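Beta-lactamase (Klebsiella pneumoniae, PDB 6KBY) binds adenosine monophosphate in its active site and, as a class C serine beta-lactamase, probably hydrolyses the amide bond of beta-lactam antibiotics. Local coordinates at residues E12-Q24 with V37-Y50. Numbering follows the deposited sequence.
Sequences ESKIKDTVDDLIQ and VAVTVNGKNYIYNY
Glu-12 to Gln-24 belong to helix 11-30, which runs obliquely along a beta hairpin, its axis 10.0 Å from that of strand 44-50 and inclined to it by 37°, while strand 37-41 runs roughly the other way. A type I' turn from Val-41 to Lys-44 joins the strands; Asn-42 and Gly-43 take its two central positions, whose positive phi angles asparagine and glycine adopt with little strain. Tyr-46, Tyr-48 and Tyr-50, every second residue of the edge strand, turn toward the helix, each ring long enough to span the gap between the backbones.

Tyr-50 is gripped in two ways. Its OH donates to the anti lone pair of Asp-20 OD1, at 2.6 Å. Ile-23 CG2 sits almost straight above the ring centre in a CH-pi contact, 3.6 Å from the centroid. Lys-16 NZ, one helical turn before Asp-20, takes the syn lone pair of OD2 in a salt bridge, which would steady the carboxylate and offset its charge.

In the class C beta-lactamase fold, this N-terminal helix packs on one face of the antiparallel sheet at its outer end, beside the C-terminal helix 352-364, whose Ile-362 also touches Val-19; the AMP pocket is remote.

Tyr-48 OH donates to Glu-12 OE2 at 2.9 Å, meeting it 35° out of the carboxylate plane. The bend at chi2 (-73°) brings that carboxylate back to Tyr-48 while Glu-12 CG presses on Tyr-46 CE1. Aliphatic Lys-16 CB packs 3.5 Å from Tyr-48 CE1. Beneath these polar links, branched side chains fill the apolar layer: Val-19 CG1 meets Val-37 CG1 tip to tip, Ile-23 CD1 reaches Val-37 CG2, and Ile-15 CD1 touches both Tyr-46 CE2 and Val-41 CG1.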
loop_
_atom_site.group_PDB
_atom_site.type_symbol
_atom_site.label_atom_id
_atom_site.label_comp_id
_atom_site.label_asym_id
_atom_site.label_seq_id
_atom_site.Cartn_x
_atom_site.Cartn_y
_atom_site.Cartn_z
ATOM N N GLU A 12 13.943 13.171 19.954
ATOM C CA GLU A 12 14.398 13.042 18.570
ATOM C C GLU A 12 15.711 12.275 18.489
ATOM O O GLU A 12 15.882 11.409 17.625
ATOM C CB GLU A 12 14.552 14.424 17.927
ATOM C CG GLU A 12 14.799 14.415 16.404
ATOM C CD GLU A 12 16.196 13.966 15.993
ATOM O OE1 GLU A 12 17.172 14.348 16.674
ATOM O OE2 GLU A 12 16.313 13.224 14.988
ATOM N N SER A 13 16.668 12.605 19.361
ATOM C CA SER A 13 17.958 11.927 19.303
ATOM C C SER A 13 17.829 10.460 19.688
ATOM O O SER A 13 18.534 9.606 19.132
ATOM C CB SER A 13 18.972 12.642 20.197
ATOM O OG SER A 13 19.399 13.856 19.606
ATOM N N LYS A 14 16.922 10.156 20.615
ATOM C CA LYS A 14 16.671 8.771 20.986
ATOM C C LYS A 14 16.070 7.996 19.825
ATOM O O LYS A 14 16.467 6.856 19.563
ATOM C CB LYS A 14 15.759 8.718 22.214
ATOM C CG LYS A 14 16.389 9.315 23.460
ATOM C CD LYS A 14 15.407 9.401 24.620
ATOM C CE LYS A 14 16.074 10.026 25.841
ATOM N NZ LYS A 14 15.136 10.194 26.990
ATOM N N ILE A 15 15.113 8.598 19.116
ATOM C CA ILE A 15 14.499 7.926 17.975
ATOM C C ILE A 15 15.528 7.680 16.880
ATOM O O ILE A 15 15.605 6.583 16.312
ATOM C CB ILE A 15 13.283 8.730 17.475
ATOM C CG1 ILE A 15 12.204 8.767 18.559
ATOM C CG2 ILE A 15 12.741 8.131 16.191
ATOM C CD1 ILE A 15 11.062 9.724 18.268
ATOM N N LYS A 16 16.353 8.684 16.584
ATOM C CA LYS A 16 17.381 8.499 15.567
ATOM C C LYS A 16 18.320 7.359 15.935
ATOM O O LYS A 16 18.688 6.552 15.076
ATOM C CB LYS A 16 18.164 9.794 15.346
ATOM C CG LYS A 16 19.232 9.670 14.267
ATOM C CD LYS A 16 19.896 11.003 13.982
ATOM C CE LYS A 16 20.818 10.909 12.778
ATOM N NZ LYS A 16 21.963 9.983 13.017
ATOM N N ASP A 17 18.716 7.272 17.211
ATOM C CA ASP A 17 19.584 6.178 17.638
ATOM C C ASP A 17 18.906 4.832 17.423
ATOM O O ASP A 17 19.524 3.882 16.926
ATOM C CB ASP A 17 19.955 6.339 19.112
ATOM C CG ASP A 17 20.884 7.510 19.369
ATOM O OD1 ASP A 17 21.497 8.029 18.413
ATOM O OD2 ASP A 17 21.007 7.904 20.550
ATOM N N THR A 18 17.641 4.725 17.822
ATOM C CA THR A 18 16.913 3.473 17.632
ATOM C C THR A 18 16.859 3.091 16.164
ATOM O O THR A 18 17.097 1.932 15.797
ATOM C CB THR A 18 15.499 3.605 18.192
ATOM O OG1 THR A 18 15.577 3.845 19.598
ATOM C CG2 THR A 18 14.696 2.333 17.935
ATOM N N VAL A 19 16.534 4.054 15.305
ATOM C CA VAL A 19 16.387 3.764 13.880
ATOM C C VAL A 19 17.739 3.433 13.254
ATOM O O VAL A 19 17.889 2.410 12.578
ATOM C CB VAL A 19 15.667 4.920 13.160
ATOM C CG1 VAL A 19 15.560 4.640 11.664
ATOM C CG2 VAL A 19 14.283 5.149 13.757
ATOM N N ASP A 20 18.749 4.284 13.488
ATOM C CA ASP A 20 20.091 4.032 12.959
ATOM C C ASP A 20 20.583 2.642 13.339
ATOM O O ASP A 20 21.153 1.919 12.515
ATOM C CB ASP A 20 21.086 5.047 13.534
ATOM C CG ASP A 20 20.981 6.433 12.928
ATOM O OD1 ASP A 20 20.229 6.651 11.959
ATOM O OD2 ASP A 20 21.709 7.321 13.434
ATOM N N ASP A 21 20.395 2.265 14.608
ATOM C CA ASP A 21 20.933 1.008 15.114
ATOM C C ASP A 21 20.287 -0.208 14.474
ATOM O O ASP A 21 20.896 -1.283 14.473
ATOM C CB ASP A 21 20.787 0.927 16.633
ATOM C CG ASP A 21 21.761 1.836 17.369
ATOM O OD1 ASP A 21 22.610 2.477 16.713
ATOM O OD2 ASP A 21 21.667 1.910 18.613
ATOM N N LEU A 22 19.062 -0.073 13.961
ATOM C CA LEU A 22 18.414 -1.160 13.238
ATOM C C LEU A 22 18.660 -1.087 11.736
ATOM O O LEU A 22 18.849 -2.123 11.089
ATOM C CB LEU A 22 16.907 -1.149 13.507
ATOM C CG LEU A 22 16.542 -1.497 14.948
ATOM C CD1 LEU A 22 15.112 -1.089 15.265
ATOM C CD2 LEU A 22 16.729 -2.980 15.198
ATOM N N ILE A 23 18.654 0.116 11.164
ATOM C CA ILE A 23 18.727 0.254 9.711
ATOM C C ILE A 23 20.134 0.004 9.191
ATOM O O ILE A 23 20.305 -0.608 8.133
ATOM C CB ILE A 23 18.180 1.626 9.278
ATOM C CG1 ILE A 23 16.679 1.713 9.577
ATOM C CG2 ILE A 23 18.470 1.896 7.801
ATOM C CD1 ILE A 23 15.821 0.724 8.787
ATOM N N GLN A 24 21.166 0.485 9.886
ATOM C CA GLN A 24 22.520 0.278 9.370
ATOM C C GLN A 24 22.879 -1.196 9.251
ATOM O O GLN A 24 23.347 -1.609 8.175
ATOM C CB GLN A 24 23.543 1.114 10.141
ATOM C CG GLN A 24 23.379 2.595 9.895
ATOM C CD GLN A 24 24.439 3.404 10.598
ATOM O OE1 GLN A 24 24.901 3.032 11.677
ATOM N NE2 GLN A 24 24.850 4.505 9.983
ATOM N N VAL A 37 13.633 6.220 6.078
ATOM C CA VAL A 37 12.687 5.825 7.108
ATOM C C VAL A 37 12.069 7.089 7.671
ATOM O O VAL A 37 12.791 8.000 8.093
ATOM C CB VAL A 37 13.381 5.015 8.216
ATOM C CG1 VAL A 37 12.388 4.656 9.314
ATOM C CG2 VAL A 37 14.032 3.776 7.631
ATOM N N ALA A 38 10.742 7.145 7.683
ATOM C CA ALA A 38 10.006 8.279 8.212
ATOM C C ALA A 38 9.159 7.789 9.373
ATOM O O ALA A 38 8.468 6.768 9.251
ATOM C CB ALA A 38 9.111 8.881 7.127
ATOM N N VAL A 39 9.216 8.515 10.490
ATOM C CA VAL A 39 8.483 8.176 11.704
ATOM C C VAL A 39 7.675 9.391 12.137
ATOM O O VAL A 39 8.177 10.520 12.109
ATOM C CB VAL A 39 9.454 7.763 12.835
ATOM C CG1 VAL A 39 8.721 7.541 14.146
ATOM C CG2 VAL A 39 10.238 6.520 12.441
ATOM N N THR A 40 6.432 9.165 12.548
ATOM C CA THR A 40 5.647 10.187 13.228
ATOM C C THR A 40 5.236 9.690 14.607
ATOM O O THR A 40 4.838 8.531 14.771
ATOM C CB THR A 40 4.420 10.635 12.405
ATOM O OG1 THR A 40 3.797 11.752 13.052
ATOM C CG2 THR A 40 3.390 9.513 12.247
ATOM N N VAL A 41 5.364 10.566 15.599
ATOM C CA VAL A 41 4.876 10.309 16.952
ATOM C C VAL A 41 4.779 11.647 17.666
ATOM O O VAL A 41 5.599 12.542 17.441
ATOM C CB VAL A 41 5.768 9.297 17.715
ATOM C CG1 VAL A 41 7.210 9.788 17.796
ATOM C CG2 VAL A 41 5.218 9.035 19.109
ATOM N N ASN A 42 3.759 11.792 18.518
ATOM C CA ASN A 42 3.548 13.019 19.286
ATOM C C ASN A 42 3.375 14.232 18.373
ATOM O O ASN A 42 3.719 15.359 18.742
ATOM C CB ASN A 42 4.661 13.240 20.317
ATOM C CG ASN A 42 4.284 14.253 21.384
ATOM O OD1 ASN A 42 3.124 14.359 21.782
ATOM N ND2 ASN A 42 5.275 15.011 21.850
ATOM N N GLY A 43 2.836 14.015 17.177
ATOM C CA GLY A 43 2.639 15.090 16.227
ATOM C C GLY A 43 3.890 15.571 15.530
ATOM O O GLY A 43 3.819 16.548 14.776
ATOM N N LYS A 44 5.025 14.917 15.751
ATOM C CA LYS A 44 6.305 15.319 15.191
ATOM C C LYS A 44 6.730 14.309 14.136
ATOM O O LYS A 44 6.451 13.110 14.252
ATOM C CB LYS A 44 7.387 15.359 16.273
ATOM C CG LYS A 44 6.974 16.051 17.558
ATOM C CD LYS A 44 6.637 17.504 17.321
ATOM C CE LYS A 44 6.380 18.224 18.640
ATOM N NZ LYS A 44 7.554 18.144 19.553
ATOM N N ASN A 45 7.428 14.795 13.114
ATOM C CA ASN A 45 7.822 13.978 11.977
ATOM C C ASN A 45 9.336 13.943 11.869
ATOM O O ASN A 45 9.998 14.984 11.966
ATOM C CB ASN A 45 7.212 14.531 10.691
ATOM C CG ASN A 45 5.700 14.431 10.686
ATOM O OD1 ASN A 45 5.120 13.554 11.328
ATOM N ND2 ASN A 45 5.053 15.327 9.959
ATOM N N TYR A 46 9.878 12.746 11.664
ATOM C CA TYR A 46 11.314 12.534 11.596
ATOM C C TYR A 46 11.615 11.746 10.335
ATOM O O TYR A 46 10.971 10.724 10.075
ATOM C CB TYR A 46 11.766 11.739 12.815
ATOM C CG TYR A 46 11.305 12.340 14.119
ATOM C CD1 TYR A 46 11.947 13.445 14.655
ATOM C CD2 TYR A 46 10.231 11.809 14.821
ATOM C CE1 TYR A 46 11.535 14.008 15.852
ATOM C CE2 TYR A 46 9.809 12.369 16.025
ATOM C CZ TYR A 46 10.470 13.471 16.532
ATOM O OH TYR A 46 10.088 14.049 17.723
ATOM N N ILE A 47 12.574 12.218 9.548
ATOM C CA ILE A 47 12.953 11.577 8.293
ATOM C C ILE A 47 14.433 11.252 8.372
ATOM O O ILE A 47 15.248 12.150 8.615
ATOM C CB ILE A 47 12.710 12.505 7.088
ATOM C CG1 ILE A 47 11.316 13.140 7.122
ATOM C CG2 ILE A 47 12.990 11.754 5.783
ATOM C CD1 ILE A 47 10.205 12.212 6.767
ATOM N N TYR A 48 14.786 9.992 8.136
ATOM C CA TYR A 48 16.170 9.536 8.186
ATOM C C TYR A 48 16.527 8.910 6.845
ATOM O O TYR A 48 15.844 7.989 6.384
ATOM C CB TYR A 48 16.361 8.535 9.327
ATOM C CG TYR A 48 15.948 9.121 10.660
ATOM C CD1 TYR A 48 16.699 10.126 11.250
ATOM C CD2 TYR A 48 14.796 8.700 11.314
ATOM C CE1 TYR A 48 16.327 10.689 12.459
ATOM C CE2 TYR A 48 14.416 9.259 12.534
ATOM C CZ TYR A 48 15.189 10.249 13.092
ATOM O OH TYR A 48 14.826 10.812 14.298
ATOM N N ASN A 49 17.587 9.413 6.218
ATOM C CA ASN A 49 18.024 8.951 4.909
ATOM C C ASN A 49 19.370 8.254 5.028
ATOM O O ASN A 49 20.244 8.693 5.788
ATOM C CB ASN A 49 18.133 10.124 3.945
ATOM C CG ASN A 49 16.809 10.820 3.752
ATOM O OD1 ASN A 49 15.765 10.171 3.640
ATOM N ND2 ASN A 49 16.832 12.147 3.742
ATOM N N TYR A 50 19.536 7.179 4.262
ATOM C CA TYR A 50 20.723 6.339 4.363
ATOM C C TYR A 50 21.197 5.948 2.975
ATOM O O TYR A 50 20.396 5.508 2.147
ATOM C CB TYR A 50 20.403 5.045 5.114
ATOM C CG TYR A 50 19.858 5.251 6.505
ATOM C CD1 TYR A 50 18.496 5.431 6.718
ATOM C CD2 TYR A 50 20.705 5.252 7.606
ATOM C CE1 TYR A 50 17.989 5.611 7.992
ATOM C CE2 TYR A 50 20.208 5.436 8.883
ATOM C CZ TYR A 50 18.852 5.623 9.068
ATOM O OH TYR A 50 18.334 5.806 10.333
#